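PDB 3G5W: multicopper oxidase type 1 from Nitrosomonas europaea, which binds copper in mononuclear and multinuclear sites and probably acts as a two-domain, laccase-like oxidoreductase. Local coordinates for residues G67-D72 and H76-A81; S148-K153 and P160-D165. One frame throughout, in Å; residues are numbered along the deposited sequence.

Interaction 1 of 2, residues G67-D72 and H76-A81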
loop_
_atom_site.group_PDB
_atom_site.type_symbol
_atom_site.label_atom_id
_atom_site.label_comp_id
_atom_site.label_asym_id
_atom_site.label_seq_id
_atom_site.Cartn_x
_atom_site.Cartn_y
_atom_site.Cartn_z
ATOM N N GLY A 67 -22.500 22.675 -3.332
ATOM C CA GLY A 67 -22.845 23.965 -3.924
ATOM C C GLY A 67 -21.755 25.021 -3.838
ATOM O O GLY A 67 -21.981 26.176 -4.211
ATOM N N THR A 68 -20.575 24.646 -3.348
ATOM C CA THR A 68 -19.497 25.617 -3.134
ATOM C C THR A 68 -18.194 25.212 -3.849
ATOM O O THR A 68 -17.092 25.463 -3.348
ATOM C CB THR A 68 -19.231 25.884 -1.612
ATOM O OG1 THR A 68 -18.914 24.655 -0.948
ATOM C CG2 THR A 68 -20.445 26.526 -0.915
ATOM N N TRP A 69 -18.330 24.616 -5.035
ATOM C CA TRP A 69 -17.176 24.119 -5.794
ATOM C C TRP A 69 -16.081 25.147 -6.057
ATOM O O TRP A 69 -14.906 24.796 -6.126
ATOM C CB TRP A 69 -17.611 23.450 -7.107
ATOM C CG TRP A 69 -18.111 24.368 -8.194
ATOM C CD1 TRP A 69 -19.371 24.885 -8.318
ATOM C CD2 TRP A 69 -17.372 24.835 -9.337
ATOM N NE1 TRP A 69 -19.460 25.658 -9.458
ATOM C CE2 TRP A 69 -18.248 25.644 -10.102
ATOM C CE3 TRP A 69 -16.053 24.657 -9.785
ATOM C CZ2 TRP A 69 -17.848 26.273 -11.284
ATOM C CZ3 TRP A 69 -15.655 25.289 -10.967
ATOM C CH2 TRP A 69 -16.554 26.083 -11.700
ATOM N N GLN A 70 -16.449 26.419 -6.176
ATOM C CA GLN A 70 -15.440 27.458 -6.401
ATOM C C GLN A 70 -14.597 27.787 -5.167
ATOM O O GLN A 70 -13.701 28.640 -5.214
ATOM C CB GLN A 70 -16.057 28.697 -7.056
ATOM C CG GLN A 70 -16.281 28.494 -8.554
ATOM C CD GLN A 70 -16.704 29.762 -9.272
ATOM O OE1 GLN A 70 -17.875 29.931 -9.608
ATOM N NE2 GLN A 70 -15.754 30.666 -9.499
ATOM N N SER A 71 -14.870 27.080 -4.069
ATOM C CA SER A 71 -14.023 27.133 -2.877
ATOM C C SER A 71 -13.216 25.836 -2.656
ATOM O O SER A 71 -12.603 25.648 -1.599
ATOM C CB SER A 71 -14.871 27.434 -1.638
ATOM O OG SER A 71 -15.169 28.815 -1.555
ATOM N N ASP A 72 -13.211 24.954 -3.656
ATOM C CA ASP A 72 -12.510 23.669 -3.552
ATOM C C ASP A 72 -10.972 23.788 -3.621
ATOM O O ASP A 72 -10.246 22.856 -3.248
ATOM C CB ASP A 72 -13.028 22.702 -4.622
ATOM C CG ASP A 72 -12.629 21.265 -4.356
ATOM O OD1 ASP A 72 -12.718 20.805 -3.188
ATOM O OD2 ASP A 72 -12.220 20.590 -5.324
ATOM N N HIS A 76 -6.606 26.150 -11.876
ATOM C CA HIS A 76 -6.924 25.724 -13.249
ATOM C C HIS A 76 -8.126 24.769 -13.337
ATOM O O HIS A 76 -8.339 24.127 -14.372
ATOM C CB HIS A 76 -5.699 25.131 -13.976
ATOM C CG HIS A 76 -4.401 25.797 -13.628
ATOM N ND1 HIS A 76 -4.122 27.108 -13.954
ATOM C CD2 HIS A 76 -3.308 25.331 -12.975
ATOM C CE1 HIS A 76 -2.915 27.423 -13.517
ATOM N NE2 HIS A 76 -2.398 26.363 -12.920
ATOM N N ALA A 77 -8.899 24.682 -12.251
ATOM C CA ALA A 77 -10.140 23.901 -12.222
ATOM C C ALA A 77 -11.289 24.604 -11.485
ATOM O O ALA A 77 -12.436 24.577 -11.943
ATOM C CB ALA A 77 -9.894 22.520 -11.621
ATOM N N THR A 78 -10.994 25.209 -10.334
ATOM C CA THR A 78 -12.036 25.862 -9.537
ATOM C C THR A 78 -11.717 27.329 -9.239
ATOM O O THR A 78 -12.575 28.058 -8.734
ATOM C CB THR A 78 -12.319 25.128 -8.189
ATOM O OG1 THR A 78 -11.264 25.401 -7.260
ATOM C CG2 THR A 78 -12.467 23.622 -8.387
ATOM N N GLN A 79 -10.484 27.739 -9.537
ATOM C CA GLN A 79 -10.042 29.121 -9.361
ATOM C C GLN A 79 -8.754 29.373 -10.130
ATOM O O GLN A 79 -8.078 28.430 -10.548
ATOM C CB GLN A 79 -9.790 29.433 -7.879
ATOM C CG GLN A 79 -8.584 28.695 -7.284
ATOM C CD GLN A 79 -8.271 29.130 -5.876
ATOM O OE1 GLN A 79 -7.598 30.143 -5.652
ATOM N NE2 GLN A 79 -8.739 28.359 -4.912
ATOM N N HIS A 80 -8.428 30.651 -10.318
ATOM C CA HIS A 80 -7.063 31.053 -10.623
ATOM C C HIS A 80 -6.291 30.918 -9.310
ATOM O O HIS A 80 -6.829 31.233 -8.248
ATOM C CB HIS A 80 -7.009 32.516 -11.059
ATOM C CG HIS A 80 -7.726 32.803 -12.341
ATOM N ND1 HIS A 80 -7.227 32.430 -13.571
ATOM C CD2 HIS A 80 -8.892 33.447 -12.586
ATOM C CE1 HIS A 80 -8.059 32.825 -14.518
ATOM N NE2 HIS A 80 -9.079 33.439 -13.946
ATOM N N ALA A 81 -5.039 30.476 -9.384
ATOM C CA ALA A 81 -4.171 30.391 -8.206
ATOM C C ALA A 81 -4.050 31.750 -7.514
ATOM O O ALA A 81 -4.217 32.791 -8.157
ATOM C CB ALA A 81 -2.804 29.875 -8.600
HETATM O O HOH W 1 -11.286 27.319 -5.416
HETATM O O HOH W 2 -13.137 30.592 -7.996
#

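Interaction 2 of 2, residues S148-K153 and P160-D165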
loop_
_atom_site.group_PDB
_atom_site.type_symbol
_atom_site.label_atom_id
_atom_site.label_comp_id
_atom_site.label_asym_id
_atom_site.label_seq_id
_atom_site.Cartn_x
_atom_site.Cartn_y
_atom_site.Cartn_z
ATOM N N SER A 148 15.964 15.865 1.079
ATOM C CA SER A 148 16.852 16.911 1.605
ATOM C C SER A 148 17.679 17.664 0.550
ATOM O O SER A 148 18.120 18.795 0.799
ATOM C CB SER A 148 17.770 16.366 2.707
ATOM O OG SER A 148 18.793 15.554 2.165
ATOM N N SER A 149 17.870 17.056 -0.620
ATOM C CA SER A 149 18.603 17.717 -1.712
ATOM C C SER A 149 17.910 18.999 -2.180
ATOM O O SER A 149 18.549 19.867 -2.773
ATOM C CB SER A 149 18.819 16.767 -2.888
ATOM O OG SER A 149 17.605 16.538 -3.584
ATOM N N TRP A 150 16.612 19.129 -1.894
ATOM C CA TRP A 150 15.859 20.333 -2.265
ATOM C C TRP A 150 15.546 21.248 -1.080
ATOM O O TRP A 150 14.815 22.231 -1.232
ATOM C CB TRP A 150 14.559 19.969 -2.997
ATOM C CG TRP A 150 14.767 19.108 -4.217
ATOM C CD1 TRP A 150 14.391 17.801 -4.368
ATOM C CD2 TRP A 150 15.397 19.490 -5.450
ATOM N NE1 TRP A 150 14.746 17.346 -5.615
ATOM C CE2 TRP A 150 15.370 18.359 -6.298
ATOM C CE3 TRP A 150 15.985 20.676 -5.917
ATOM C CZ2 TRP A 150 15.906 18.377 -7.593
ATOM C CZ3 TRP A 150 16.520 20.697 -7.211
ATOM C CH2 TRP A 150 16.473 19.551 -8.033
ATOM N N ALA A 151 16.116 20.937 0.085
ATOM C CA ALA A 151 15.802 21.639 1.331
ATOM C C ALA A 151 15.815 23.151 1.156
ATOM O O ALA A 151 14.875 23.838 1.548
ATOM C CB ALA A 151 16.760 21.222 2.445
ATOM N N ASN A 152 16.876 23.660 0.543
ATOM C CA ASN A 152 17.024 25.095 0.398
ATOM C C ASN A 152 16.925 25.580 -1.043
ATOM O O ASN A 152 17.568 26.554 -1.440
ATOM C CB ASN A 152 18.296 25.556 1.107
ATOM C CG ASN A 152 18.152 25.498 2.621
ATOM O OD1 ASN A 152 17.249 26.120 3.195
ATOM N ND2 ASN A 152 19.023 24.741 3.271
ATOM N N LYS A 153 16.080 24.900 -1.811
ATOM C CA LYS A 153 15.847 25.249 -3.207
ATOM C C LYS A 153 14.351 25.415 -3.512
ATOM O O LYS A 153 13.779 24.615 -4.260
ATOM C CB LYS A 153 16.504 24.212 -4.128
ATOM C CG LYS A 153 18.038 24.283 -4.137
ATOM C CD LYS A 153 18.653 23.220 -5.032
ATOM C CE LYS A 153 20.174 23.341 -5.063
ATOM N NZ LYS A 153 20.631 24.615 -5.710
ATOM N N PRO A 160 11.532 12.845 -10.827
ATOM C CA PRO A 160 12.215 11.559 -10.939
ATOM C C PRO A 160 13.703 11.644 -10.619
ATOM O O PRO A 160 14.382 12.569 -11.073
ATOM C CB PRO A 160 11.999 11.178 -12.410
ATOM C CG PRO A 160 10.716 11.797 -12.747
ATOM C CD PRO A 160 10.745 13.133 -12.040
ATOM N N GLY A 161 14.181 10.689 -9.823
ATOM C CA GLY A 161 15.564 10.657 -9.361
ATOM C C GLY A 161 15.738 11.130 -7.929
ATOM O O GLY A 161 16.800 10.947 -7.334
ATOM N N ASP A 162 14.698 11.753 -7.374
ATOM C CA ASP A 162 14.740 12.240 -5.993
ATOM C C ASP A 162 15.038 11.113 -5.014
ATOM O O ASP A 162 14.579 9.970 -5.192
ATOM C CB ASP A 162 13.415 12.904 -5.615
ATOM C CG ASP A 162 13.353 14.362 -6.023
ATOM O OD1 ASP A 162 14.347 14.887 -6.577
ATOM O OD2 ASP A 162 12.301 14.987 -5.791
ATOM N N VAL A 163 15.816 11.433 -3.989
ATOM C CA VAL A 163 16.130 10.466 -2.944
ATOM C C VAL A 163 15.518 10.943 -1.633
ATOM O O VAL A 163 15.950 11.952 -1.057
ATOM C CB VAL A 163 17.659 10.215 -2.819
ATOM C CG1 VAL A 163 17.946 9.204 -1.734
ATOM C CG2 VAL A 163 18.234 9.722 -4.160
ATOM N N PHE A 164 14.487 10.233 -1.179
ATOM C CA PHE A 164 13.847 10.577 0.088
ATOM C C PHE A 164 14.770 10.149 1.213
ATOM O O PHE A 164 15.340 9.062 1.163
ATOM C CB PHE A 164 12.476 9.897 0.215
ATOM C CG PHE A 164 11.416 10.508 -0.650
ATOM C CD1 PHE A 164 10.573 11.488 -0.145
ATOM C CD2 PHE A 164 11.260 10.107 -1.974
ATOM C CE1 PHE A 164 9.587 12.065 -0.950
ATOM C CE2 PHE A 164 10.283 10.685 -2.788
ATOM C CZ PHE A 164 9.446 11.658 -2.275
ATOM N N ASP A 165 14.932 11.000 2.222
ATOM C CA ASP A 165 15.878 10.694 3.295
ATOM C C ASP A 165 15.496 11.175 4.697
ATOM O O ASP A 165 16.202 10.872 5.651
ATOM C CB ASP A 165 17.299 11.170 2.934
ATOM C CG ASP A 165 17.348 12.613 2.470
ATOM O OD1 ASP A 165 16.323 13.333 2.530
ATOM O OD2 ASP A 165 18.442 13.029 2.036
HETATM O O HOH W 3 17.801 13.980 -0.904
HETATM O O HOH W 4 17.574 13.586 -4.250
#

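Interaction 1 of 2, residues G67-D72 and H76-A81
Ala77 and Thr78 lean against the 3-10 turn of Trp69 and Gln70, two parts of the long loop between strands 59-61 and 87-93 in the first cupredoxin-like domain. Ala77 opens the contact with its carbonyl: O lies 3.4 Å from Trp69 CZ3, at the edge of the indole and in its plane. Thr78 follows as the central wedge, its CB 3.3 Å from Trp69 O. With OG1 between the backbone N and the carbonyl carbon (chi1 76°), its CG2 lies anti to the carbonyl carbon and meets Trp69 CE3 at 4.0 Å and Asp72 CB at 3.9 Å. Gln70 CG sits 3.7 Å above the indole plane, over the ring centre. With an alanine in place of Trp69, Thr78 and the Gln70 chain would probably lose a shared surface, and His281 of the second subunit its edge-to-face partner. The Asp72 side chain lies about 5 Å from a bound Cu-O linkage, and its OD2 is hydrogen-bonded to His205 ND1 of that subunit. Thr78 OG1 accepts a hydrogen bond from Val74 N. Two waters complete the joint: one links Thr78 OG1 to Gln70 O, while the other donates to Thr78 O at 2.7 Å and accepts from Gln70 NE2.

Interaction 2 of 2, residues S148-K153 and P160-D165
Ser148 OG and the Asp165 carboxylate meet because both side chains turn between their own backbone N and carbonyl carbon, with chi1 74° for the serine and 51° for the aspartate. The carboxylate then takes the serine in a two-pronged grip. Ser148 N donates to the syn lone pair of Asp165 OD1 over 2.9 Å, and Ser148 OG donates to Asp165 OD2 over 2.6 Å, again on the syn side but somewhat out of the carboxylate plane. Two bonds from one residue to the two oxygens hold the group against rotation about its last torsion.

Both segments belong to the loop that joins strand 137-146 to strand 166-169 of the second cupredoxin-like domain, and the contact closes this loop on itself at the surface. Its first limb is a 3-10 turn running into a type I beta turn from Trp150 to Lys153. Trp150 and Asp162 both pack on Met114 of helix 108-114, which also carries the copper ligand His111, and Arg115 hydrogen-bonds Trp150 O.

At the other end of the contact Trp150 points its pyrrole N-H at Asp162. The NE1 to OD1 bond is 2.7 Å long and almost straight at 178°; the oxygen lies in the indole plane, whereas the indole nitrogen stands above the carboxylate plane. Asp162 OD2 accepts a hydrogen bond from Ile159 N, which helps to fix the acid's orientation. Between these links, one water accepts from Ser149 N and donates to Val163 O and Asp165 OD2, and a second accepts from Val163 N at 2.8 Å while bonding Ser149 OG.

How the interactions relate
The two contacts illustrate how loops of a two-domain multicopper oxidase can be folded back on themselves by different means. Interaction 1 comes first along the chain, between strands 59-61 and 87-93 of the first domain, and interaction 2 follows between strands 137-146 and 166-169 of the second. Their centres are 31 Å apart and their nearest atoms about 18 Å, so neither touches the other. The first is buried and relies on packing and water; the second is a surface contact carried by direct hydrogen bonds. Interaction 1 meets the second subunit beside a copper-pocket histidine, consistent with a copper cluster shared between subunits; interaction 2 packs on both the second and third subunits.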